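Local coordinates for Two-component insecticidal protein 16 kDa unit (Alcaligenes faecalis, PDB 5V3S) that forms the aegerolysin-family 16 kDa unit of a two-component insecticidal protein that kills corn rootworm, probably by acting on membranes, at residues I22-V27 with Y69-C74; F31-A36 with T61-E66. One frame throughout, in Å; residues are numbered along the deposited sequence.

Contact 1. Residues I22-V27 with Y69-C74; sequences ITIFVV and YTIASC
I22 and I71 face each other as an antiparallel hydrogen-bonded pair, with I22 N 2.8 Å from I71 O in a nearly straight bond (173° at the hydrogen) and I71 N returning the bond to I22 O. Two residues on, I24 and Y69 repeat the exchange: I24 N reaches Y69 O at 2.9 Å, while Y69 N bonds to I24 O. Between these pairs stands the non-hydrogen-bonded pair T23 and T70, whose CA atoms are 4.2 Å apart. Their hydroxyls form a hydrogen bond across the strands, T23 OG1 lying 2.8 Å from T70 OG1. Both threonines place OG1 opposite the carbonyl carbon and beside the backbone N (chi1 -65° and -62°), which turns the two oxygens toward each other. Threonine suits this partly exposed face, since it is beta-branched yet polar.

The other face carries I22, I24, I71 and Y69. I22 and I71 run side by side, CG2 of I22 resting 3.8 Å from CB of I71, and CD1 of I24 comes within 3.6 Å of the carbonyl O of Y69. F87, from the opposing sheet, packs against I22, I24 and I71.

Polar hydroxyls on one face, and hydrocarbon and an aromatic ring on the other, make this an amphipathic strand pair, its apolar side turned into the core of the aegerolysin beta-sandwich.

Contact 2. Residues F31-A36 with T61-E66; sequences FKVEGA and TIIKDE
K32 and I62 meet as a non-hydrogen-bonded pair, CD1 of I62 lying 3.7 Å from CB of K32 and almost as near its CG. The lysine sends CG away from its backbone N (chi1 -176°), and its aliphatic stem lies against the isoleucine. Beyond the bend at chi3 the chain runs past the E34 carboxylate, CD of K32 being nearer OE2 of E34 than NZ is, and the salt bridge between that NZ and OE2 is long, at 3.7 Å. Lysine suits this face because its stem can pack while its charge stays on the partly exposed side.

On the buried face, CG2 of V33 meets CD1 of I63 at 4.1 Å, two branched apolar chains crossing at an angle. The ring of F31 turns an edge to the carbonyl O of I63.

Three backbone bonds hold these side chains in place. F31 and I63 form the hydrogen-bonded pair: F31 N donates to I63 O at 2.9 Å, and I63 N to F31 O at 2.7 Å. Beyond it V33 N reaches T61 O at 3.0 Å. T61 is itself anchored, its OG1 hydrogen-bonded to I58 O at the end of helix 55-58.

The short strand 62-63 thus edges the five-stranded antiparallel sheet, while strand 83-91 pairs with 31-38 on its other side. F31 and I63 reach across the sandwich to V26 of strand 19-27, and I63 also packs on Y69 of strand 68-74.

How the contacts relate
From the N terminus, strand 19-27 enters one sheet of the sandwich, and the chain then turns through N28 and N30 into strand 31-38 of the other. After strands 40-44 and 52-53 and helix 55-58, residues 61-66 return to 31-36, so contact 2 closes the inner loop. The chain then passes directly into strand 68-74, which comes back to 22-27; contact 1 closes the outer loop, and the two nest without crossing. Their centres lie about 10 Å apart, one pairing in each sheet. They also touch: V26 O and E66 N, 2.8 Å apart, form a probable hydrogen bond, tying strand 19-27 to the loop that follows strand 62-63.

Contact 1. Residues I22-V27 with Y69-C74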
# COMPACT_ATOMS: atom_id res chain seq x y z
N ILE A 22 0.54 -2.12 4.74
CA ILE A 22 -0.56 -1.30 4.23
C ILE A 22 -1.77 -2.23 3.96
O ILE A 22 -1.65 -3.21 3.27
CB ILE A 22 -0.17 -0.36 3.09
CG1 ILE A 22 -1.29 0.55 2.72
CG2 ILE A 22 0.26 -1.08 1.86
CD1 ILE A 22 -0.83 1.82 2.07
N THR A 23 -2.91 -1.90 4.53
CA THR A 23 -4.07 -2.76 4.38
C THR A 23 -5.06 -1.90 3.57
O THR A 23 -5.31 -0.77 3.96
CB THR A 23 -4.62 -3.21 5.75
OG1 THR A 23 -3.66 -4.01 6.38
CG2 THR A 23 -5.84 -4.01 5.57
N ILE A 24 -5.64 -2.48 2.49
CA ILE A 24 -6.65 -1.82 1.64
C ILE A 24 -7.95 -2.58 1.80
O ILE A 24 -7.95 -3.82 1.58
CB ILE A 24 -6.20 -1.84 0.16
CG1 ILE A 24 -4.81 -1.23 0.05
CG2 ILE A 24 -7.17 -1.12 -0.79
CD1 ILE A 24 -3.70 -2.24 -0.03
N PHE A 25 -8.98 -1.89 2.30
CA PHE A 25 -10.28 -2.53 2.57
C PHE A 25 -11.21 -1.84 1.64
O PHE A 25 -11.20 -0.60 1.57
CB PHE A 25 -10.77 -2.25 4.03
CG PHE A 25 -12.02 -2.95 4.39
CD1 PHE A 25 -11.98 -4.22 4.89
CD2 PHE A 25 -13.27 -2.37 4.13
CE1 PHE A 25 -13.15 -4.89 5.23
CE2 PHE A 25 -14.46 -3.07 4.42
CZ PHE A 25 -14.37 -4.33 4.95
N VAL A 26 -12.11 -2.58 0.99
CA VAL A 26 -12.91 -2.01 -0.11
C VAL A 26 -14.36 -2.36 0.07
O VAL A 26 -14.63 -3.39 0.66
CB VAL A 26 -12.46 -2.50 -1.50
CG1 VAL A 26 -10.94 -2.28 -1.66
CG2 VAL A 26 -12.75 -3.95 -1.70
N VAL A 27 -15.20 -1.52 -0.52
CA VAL A 27 -16.67 -1.63 -0.43
C VAL A 27 -17.31 -1.22 -1.74
O VAL A 27 -16.98 -0.26 -2.34
CB VAL A 27 -17.22 -0.74 0.74
CG1 VAL A 27 -18.72 -0.85 0.88
CG2 VAL A 27 -16.51 -0.97 2.05
N TYR A 69 -6.96 -6.54 1.76
CA TYR A 69 -5.69 -7.25 1.38
C TYR A 69 -4.55 -6.37 1.90
O TYR A 69 -4.72 -5.15 1.92
CB TYR A 69 -5.62 -7.28 -0.12
CG TYR A 69 -4.31 -7.78 -0.68
CD1 TYR A 69 -3.95 -9.14 -0.61
CD2 TYR A 69 -3.45 -6.89 -1.37
CE1 TYR A 69 -2.75 -9.61 -1.23
CE2 TYR A 69 -2.28 -7.38 -2.00
CZ TYR A 69 -1.92 -8.71 -1.89
OH TYR A 69 -0.74 -9.15 -2.47
N THR A 70 -3.46 -7.02 2.36
CA THR A 70 -2.35 -6.29 2.94
C THR A 70 -1.12 -6.54 2.12
O THR A 70 -0.83 -7.72 1.72
CB THR A 70 -2.14 -6.78 4.39
OG1 THR A 70 -3.34 -6.49 5.13
CG2 THR A 70 -0.97 -6.13 5.02
N ILE A 71 -0.39 -5.46 1.92
CA ILE A 71 0.92 -5.45 1.28
C ILE A 71 1.93 -5.12 2.44
O ILE A 71 1.70 -4.24 3.28
CB ILE A 71 0.95 -4.42 0.17
CG1 ILE A 71 0.11 -4.85 -1.00
CG2 ILE A 71 2.35 -4.09 -0.28
CD1 ILE A 71 -0.25 -3.76 -1.98
N ALA A 72 3.08 -5.73 2.39
CA ALA A 72 4.06 -5.49 3.45
C ALA A 72 5.42 -5.40 2.83
O ALA A 72 5.73 -6.17 1.95
CB ALA A 72 4.03 -6.62 4.42
N SER A 73 6.24 -4.48 3.28
CA SER A 73 7.57 -4.39 2.74
C SER A 73 8.46 -3.91 3.86
O SER A 73 8.02 -3.19 4.65
CB SER A 73 7.50 -3.32 1.69
OG SER A 73 8.73 -3.09 1.10
N CYS A 74 9.74 -4.30 3.84
CA CYS A 74 10.70 -3.87 4.82
C CYS A 74 12.08 -3.81 4.17
O CYS A 74 12.25 -4.08 2.99
CB CYS A 74 10.75 -4.86 6.02
SG CYS A 74 11.23 -6.54 5.60

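Contact 2. Residues F31-A36 with T61-E66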
# COMPACT_ATOMS: atom_id res chain seq x y z
N PHE A 31 -11.88 -4.68 -6.54
CA PHE A 31 -10.83 -3.84 -7.04
C PHE A 31 -9.58 -4.69 -7.23
O PHE A 31 -9.53 -5.80 -6.70
CB PHE A 31 -10.49 -2.74 -5.96
CG PHE A 31 -11.61 -1.77 -5.70
CD1 PHE A 31 -12.70 -2.12 -4.93
CD2 PHE A 31 -11.55 -0.49 -6.18
CE1 PHE A 31 -13.69 -1.15 -4.61
CE2 PHE A 31 -12.54 0.45 -5.94
CZ PHE A 31 -13.63 0.10 -5.15
N LYS A 32 -8.65 -4.16 -8.02
CA LYS A 32 -7.45 -4.87 -8.50
C LYS A 32 -6.21 -4.06 -8.20
O LYS A 32 -6.16 -2.85 -8.63
CB LYS A 32 -7.54 -5.10 -9.99
CG LYS A 32 -6.41 -5.91 -10.61
CD LYS A 32 -6.62 -6.03 -12.13
CE LYS A 32 -6.63 -4.68 -12.87
NZ LYS A 32 -6.52 -4.78 -14.39
N VAL A 33 -5.22 -4.71 -7.57
CA VAL A 33 -3.87 -4.09 -7.41
C VAL A 33 -3.07 -4.22 -8.70
O VAL A 33 -2.97 -5.31 -9.28
CB VAL A 33 -3.12 -4.65 -6.20
CG1 VAL A 33 -1.82 -3.93 -6.06
CG2 VAL A 33 -3.97 -4.63 -4.89
N GLU A 34 -2.44 -3.14 -9.18
CA GLU A 34 -1.54 -3.27 -10.32
C GLU A 34 -0.44 -2.24 -10.11
O GLU A 34 -0.52 -1.34 -9.25
CB GLU A 34 -2.23 -2.98 -11.65
CG GLU A 34 -3.25 -3.93 -12.10
CD GLU A 34 -2.75 -5.29 -12.51
OE1 GLU A 34 -1.56 -5.54 -12.84
OE2 GLU A 34 -3.63 -6.18 -12.47
N GLY A 35 0.62 -2.38 -10.89
CA GLY A 35 1.65 -1.38 -10.89
C GLY A 35 2.60 -1.44 -9.67
O GLY A 35 3.37 -0.48 -9.42
N ALA A 36 2.56 -2.51 -8.87
CA ALA A 36 3.44 -2.55 -7.70
C ALA A 36 4.93 -2.60 -8.11
O ALA A 36 5.31 -3.36 -9.01
CB ALA A 36 3.11 -3.77 -6.81
N THR A 61 -3.85 -8.93 -8.06
CA THR A 61 -4.61 -9.36 -6.88
C THR A 61 -5.98 -8.68 -6.91
O THR A 61 -6.10 -7.47 -6.97
CB THR A 61 -3.87 -9.00 -5.57
OG1 THR A 61 -2.72 -9.82 -5.49
CG2 THR A 61 -4.70 -9.38 -4.29
N ILE A 62 -7.04 -9.45 -6.77
CA ILE A 62 -8.35 -8.83 -6.67
C ILE A 62 -8.72 -8.74 -5.20
O ILE A 62 -8.64 -9.73 -4.57
CB ILE A 62 -9.39 -9.69 -7.46
CG1 ILE A 62 -9.02 -9.74 -8.96
CG2 ILE A 62 -10.84 -9.13 -7.24
CD1 ILE A 62 -9.06 -8.44 -9.66
N ILE A 63 -9.17 -7.54 -4.73
CA ILE A 63 -9.77 -7.33 -3.45
C ILE A 63 -11.26 -7.32 -3.63
O ILE A 63 -11.83 -6.42 -4.19
CB ILE A 63 -9.34 -6.02 -2.79
CG1 ILE A 63 -7.80 -5.88 -2.86
CG2 ILE A 63 -9.76 -5.98 -1.31
CD1 ILE A 63 -7.29 -4.60 -2.43
N LYS A 64 -11.90 -8.32 -3.06
CA LYS A 64 -13.38 -8.40 -3.15
C LYS A 64 -14.14 -7.46 -2.23
O LYS A 64 -13.70 -7.12 -1.15
CB LYS A 64 -13.80 -9.81 -2.89
CG LYS A 64 -13.37 -10.66 -4.06
CD LYS A 64 -13.55 -12.14 -3.77
CE LYS A 64 -14.95 -12.52 -4.12
NZ LYS A 64 -15.31 -13.84 -3.48
N ASP A 65 -15.35 -7.13 -2.63
CA ASP A 65 -16.22 -6.34 -1.83
C ASP A 65 -16.28 -6.79 -0.40
O ASP A 65 -16.61 -7.94 -0.17
CB ASP A 65 -17.64 -6.40 -2.47
CG ASP A 65 -18.53 -5.28 -2.09
OD1 ASP A 65 -18.40 -4.56 -1.09
OD2 ASP A 65 -19.51 -5.08 -2.85
N GLU A 66 -16.09 -5.83 0.53
CA GLU A 66 -16.10 -6.01 2.01
C GLU A 66 -14.96 -6.87 2.53
O GLU A 66 -15.08 -7.38 3.62
CB GLU A 66 -17.44 -6.49 2.57
CG GLU A 66 -18.64 -5.58 2.19
CD GLU A 66 -19.99 -6.17 2.60
OE1 GLU A 66 -20.11 -7.27 3.18
OE2 GLU A 66 -20.95 -5.49 2.30